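Long-range contacts in GrgF (Penicillium sp. sh18, PDB 6LZH), which acts as a polyketide transferase in the biosynthesis of the fungal polyketide gregatin A, probably joining two polyketide chains by Claisen condensation: residues W112-G117 against I135-L140; M234-L239 against K259-L264. All coordinates share one frame; numbering follows the deposited sequence.

Contact 1: W112-G117 against I135-L140; sequences WGLCFG and IAVAPL
The indole of Trp112 meets Val137 CG2 obliquely, the methyl lying 3.4 Å above one face, displaced toward the rim, while Ile135 CG2 stands beside CD1 of the same indole at 3.8 Å. With CG anti to the backbone N (chi1 -178°), the ring reaches out along the sheet to both. Losing the indole to an alanine is likely to uncover these methyls and to leave Gln284 without its NE1-H partner. At the Phe116 ring, Leu140 CD2 comes to the edge, near the plane. Beneath, two parallel strands pair: Val137 N donates a hydrogen bond to Gly113 O at 2.8 Å, and Cys115 N one to Val137 O at 2.9 Å. Past Leu114 and Val137 the register slips by one residue, Ala138 being the extra one, and Leu140 N donates a hydrogen bond to Cys115 O at 3.1 Å from above the carbonyl plane. Cys115, the active-site cysteine, has the strained backbone (phi 62°) of a nucleophile elbow and precedes helix 116-127 as its N-cap; Cys115 SG adjoins His269, also of the active site. The strand pair lies between strands 32-38 and 232-237, with Trp112 packed on helix 49-58 and Ile135 and Val137 against helix 277-292.

Contact 2: M234-L239 against K259-L264; sequences MVTPEL and KELDIL. With NA (sodium ion), chain C.
The last beta-alpha-beta unit of the alpha/beta hydrolase sheet is closed where Met234 to Pro237 pair in parallel with Leu261 to Leu264, the crossover running through helix 245-254. Five backbone hydrogen bonds, the last from Glu238 N to Leu264 O at 3.0 Å, form the ladder, among them Thr236 N to Asp262 O at 2.8 Å. On one face Val235 CG1 meets Leu264 CD2 at 3.8 Å, the two side chains crossing at a slant. On the other, Leu261 CD1 lies 3.9 Å from Thr236 OG1, a hydroxyl hydrogen-bonded to Gln248, while Ile263 CG2 packs on Glu238 CB at 3.7 Å. The Ile263 carbonyl points away from the partner strand and, with no strand of this chain beyond it, binds a sodium ion 2.4 Å from its O. The Asp262 carboxylate, its CG anti to the backbone N (chi1 -176°), joins through OD1, also 2.4 Å from the sodium. Its OD2 accepts a hydrogen bond from a water that itself coordinates the metal, which ties down both oxygens and fixes the rotation of the group. A second water binds the ion at a longer range. Helix 245-254 covers the Thr236 and Leu261 face and helix 277-292 the Val235 and Leu264 face, while strand 133-137 flanks strand 232-237 on its inner side.

Both contacts illustrate how the parallel part of one mixed sheet serves different ends according to place. Contact 1 lies about 5 Å from the centre of the chain and all its touching residues are buried; contact 2, about 16 Å out, has several partly exposed residues. They share no strand, yet strands 133-137 and 232-237 are neighbours: Ala138 N probably hydrogen-bonds to Val235 O (2.7 Å), and Ala138 CB packs on Pro237 CD. At the centre, apolar packing on the strands precedes the strained turn that holds the active-site cysteine, whereas the border strand uses a carboxylate and a carbonyl to bind sodium. Both carboxy-terminal strand ends nevertheless approach the active site, Ala138 and Pro237 each lying close to Asp240.

Contact 1: W112-G117 against I135-L140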
# COMPACT_ATOMS: atom_id res chain seq x y z
N TRP A 112 11.67 -13.89 -10.43
CA TRP A 112 11.69 -15.13 -9.65
C TRP A 112 11.78 -14.73 -8.18
O TRP A 112 12.55 -13.84 -7.83
CB TRP A 112 12.90 -15.99 -10.06
CG TRP A 112 13.10 -17.34 -9.41
CD1 TRP A 112 12.92 -18.58 -9.99
CD2 TRP A 112 13.61 -17.60 -8.10
NE1 TRP A 112 13.24 -19.58 -9.10
CE2 TRP A 112 13.68 -19.01 -7.93
CE3 TRP A 112 14.01 -16.77 -7.04
CZ2 TRP A 112 14.13 -19.60 -6.75
CZ3 TRP A 112 14.46 -17.37 -5.85
CH2 TRP A 112 14.51 -18.76 -5.73
N GLY A 113 11.01 -15.38 -7.33
CA GLY A 113 11.02 -15.01 -5.92
C GLY A 113 10.78 -16.21 -5.04
O GLY A 113 9.98 -17.09 -5.36
N LEU A 114 11.46 -16.22 -3.88
CA LEU A 114 11.30 -17.26 -2.87
C LEU A 114 10.64 -16.66 -1.64
O LEU A 114 11.05 -15.60 -1.15
CB LEU A 114 12.66 -17.87 -2.50
CG LEU A 114 12.66 -18.84 -1.32
CD1 LEU A 114 11.85 -20.12 -1.63
CD2 LEU A 114 14.08 -19.20 -0.94
N CYS A 115 9.61 -17.33 -1.12
CA CYS A 115 8.98 -16.97 0.16
C CYS A 115 8.42 -15.56 0.02
O CYS A 115 7.60 -15.32 -0.88
CB CYS A 115 10.02 -17.18 1.27
SG CYS A 115 9.45 -16.73 2.96
N PHE A 116 8.77 -14.59 0.88
CA PHE A 116 8.24 -13.24 0.73
C PHE A 116 8.63 -12.65 -0.63
O PHE A 116 7.86 -11.87 -1.19
CB PHE A 116 8.74 -12.35 1.87
CG PHE A 116 8.19 -10.94 1.78
CD1 PHE A 116 6.94 -10.65 2.27
CD2 PHE A 116 8.93 -9.93 1.20
CE1 PHE A 116 6.43 -9.37 2.20
CE2 PHE A 116 8.43 -8.65 1.12
CZ PHE A 116 7.18 -8.37 1.62
N GLY A 117 9.80 -13.02 -1.15
CA GLY A 117 10.19 -12.57 -2.48
C GLY A 117 9.23 -13.04 -3.57
O GLY A 117 9.10 -12.36 -4.60
N ILE A 135 8.05 -16.42 -11.72
CA ILE A 135 8.06 -17.67 -10.95
C ILE A 135 8.04 -17.33 -9.46
O ILE A 135 8.91 -16.59 -8.98
CB ILE A 135 9.29 -18.53 -11.27
CG1 ILE A 135 9.33 -18.90 -12.76
CG2 ILE A 135 9.30 -19.78 -10.35
CD1 ILE A 135 10.71 -19.51 -13.20
N ALA A 136 7.08 -17.91 -8.73
CA ALA A 136 7.00 -17.76 -7.28
C ALA A 136 7.24 -19.12 -6.63
O ALA A 136 6.51 -20.08 -6.90
CB ALA A 136 5.64 -17.19 -6.86
N VAL A 137 8.26 -19.20 -5.79
CA VAL A 137 8.60 -20.42 -5.07
C VAL A 137 8.21 -20.27 -3.61
O VAL A 137 8.71 -19.37 -2.92
CB VAL A 137 10.10 -20.74 -5.20
CG1 VAL A 137 10.40 -22.00 -4.42
CG2 VAL A 137 10.51 -20.87 -6.67
N ALA A 138 7.34 -21.18 -3.13
CA ALA A 138 6.80 -21.18 -1.79
C ALA A 138 6.43 -19.77 -1.32
O ALA A 138 6.90 -19.34 -0.25
CB ALA A 138 7.79 -21.84 -0.83
N PRO A 139 5.59 -19.03 -2.06
CA PRO A 139 5.35 -17.62 -1.70
C PRO A 139 4.64 -17.47 -0.37
O PRO A 139 3.74 -18.24 -0.02
CB PRO A 139 4.48 -17.10 -2.85
CG PRO A 139 3.80 -18.34 -3.41
CD PRO A 139 4.90 -19.40 -3.31
N LEU A 140 5.04 -16.44 0.37
CA LEU A 140 4.37 -16.08 1.62
C LEU A 140 3.14 -15.25 1.26
O LEU A 140 3.26 -14.20 0.64
CB LEU A 140 5.32 -15.30 2.53
CG LEU A 140 4.87 -14.56 3.79
CD1 LEU A 140 3.84 -15.34 4.58
CD2 LEU A 140 6.11 -14.31 4.66

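Contact 2: M234-L239 against K259-L264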
# COMPACT_ATOMS: atom_id res chain seq x y z
N MET A 234 3.75 -21.08 -10.17
CA MET A 234 3.93 -21.23 -8.74
C MET A 234 4.56 -22.58 -8.44
O MET A 234 4.17 -23.60 -9.04
CB MET A 234 2.61 -21.12 -7.98
CG MET A 234 2.85 -20.98 -6.47
SD MET A 234 1.31 -20.73 -5.59
CE MET A 234 0.84 -19.08 -6.12
N VAL A 235 5.49 -22.58 -7.50
CA VAL A 235 6.20 -23.79 -7.07
C VAL A 235 5.95 -23.95 -5.58
O VAL A 235 6.50 -23.20 -4.76
CB VAL A 235 7.69 -23.73 -7.38
CG1 VAL A 235 8.39 -24.99 -6.88
CG2 VAL A 235 7.88 -23.54 -8.88
N THR A 236 5.11 -24.92 -5.23
CA THR A 236 4.53 -25.01 -3.90
C THR A 236 4.96 -26.32 -3.26
O THR A 236 4.62 -27.40 -3.77
CB THR A 236 3.00 -24.93 -3.98
OG1 THR A 236 2.61 -23.60 -4.38
CG2 THR A 236 2.36 -25.24 -2.64
N PRO A 237 5.71 -26.29 -2.15
CA PRO A 237 5.98 -27.54 -1.43
C PRO A 237 4.67 -28.13 -0.93
O PRO A 237 3.77 -27.40 -0.52
CB PRO A 237 6.89 -27.09 -0.28
CG PRO A 237 7.47 -25.73 -0.73
CD PRO A 237 6.32 -25.12 -1.50
N GLU A 238 4.55 -29.46 -1.03
CA GLU A 238 3.30 -30.12 -0.65
C GLU A 238 3.02 -29.97 0.84
O GLU A 238 1.86 -29.86 1.25
CB GLU A 238 3.33 -31.60 -1.04
CG GLU A 238 2.16 -32.44 -0.47
CD GLU A 238 2.33 -33.95 -0.70
OE1 GLU A 238 3.40 -34.38 -1.17
OE2 GLU A 238 1.40 -34.71 -0.37
N LEU A 239 4.07 -29.95 1.65
CA LEU A 239 3.96 -30.03 3.10
C LEU A 239 4.50 -28.77 3.76
O LEU A 239 5.16 -28.82 4.80
CB LEU A 239 4.70 -31.27 3.62
CG LEU A 239 4.27 -32.58 2.96
CD1 LEU A 239 5.13 -33.75 3.47
CD2 LEU A 239 2.76 -32.83 3.17
N LYS A 259 -1.23 -19.83 -16.28
CA LYS A 259 -0.58 -20.04 -14.99
C LYS A 259 -0.27 -21.51 -14.87
O LYS A 259 -1.03 -22.35 -15.36
CB LYS A 259 -1.45 -19.57 -13.82
CG LYS A 259 -2.77 -20.34 -13.71
CD LYS A 259 -3.68 -19.79 -12.62
CE LYS A 259 -4.93 -20.66 -12.47
NZ LYS A 259 -5.77 -20.18 -11.34
N GLU A 260 0.85 -21.83 -14.25
CA GLU A 260 1.27 -23.22 -14.13
C GLU A 260 1.75 -23.50 -12.72
O GLU A 260 2.44 -22.68 -12.10
CB GLU A 260 2.39 -23.56 -15.14
CG GLU A 260 1.98 -23.33 -16.59
CD GLU A 260 3.05 -23.75 -17.59
OE1 GLU A 260 3.97 -24.51 -17.20
OE2 GLU A 260 2.95 -23.32 -18.76
N LEU A 261 1.38 -24.68 -12.21
CA LEU A 261 1.65 -25.07 -10.83
C LEU A 261 2.56 -26.29 -10.80
O LEU A 261 2.29 -27.29 -11.48
CB LEU A 261 0.34 -25.41 -10.10
CG LEU A 261 0.50 -25.93 -8.67
CD1 LEU A 261 1.09 -24.85 -7.74
CD2 LEU A 261 -0.85 -26.41 -8.14
N ASP A 262 3.61 -26.22 -9.99
CA ASP A 262 4.42 -27.39 -9.65
C ASP A 262 4.34 -27.62 -8.15
O ASP A 262 4.61 -26.70 -7.37
CB ASP A 262 5.88 -27.20 -10.08
CG ASP A 262 6.72 -28.44 -9.84
OD1 ASP A 262 6.11 -29.52 -9.66
OD2 ASP A 262 7.96 -28.33 -9.84
N ILE A 263 3.93 -28.82 -7.75
CA ILE A 263 3.93 -29.22 -6.34
C ILE A 263 5.21 -29.99 -6.05
O ILE A 263 5.50 -30.98 -6.73
CB ILE A 263 2.71 -30.10 -6.00
CG1 ILE A 263 1.41 -29.39 -6.37
CG2 ILE A 263 2.73 -30.49 -4.52
CD1 ILE A 263 1.06 -28.25 -5.44
N LEU A 264 5.95 -29.58 -5.02
CA LEU A 264 7.16 -30.33 -4.64
C LEU A 264 6.74 -31.42 -3.67
O LEU A 264 6.57 -31.17 -2.47
CB LEU A 264 8.21 -29.41 -4.03
CG LEU A 264 8.65 -28.20 -4.86
CD1 LEU A 264 9.79 -27.49 -4.16
CD2 LEU A 264 9.07 -28.63 -6.26
NA NA C . 6.35 -31.80 -8.84
O HOH W 1 8.68 -31.01 -9.13
O HOH W 2 7.76 -33.32 -7.00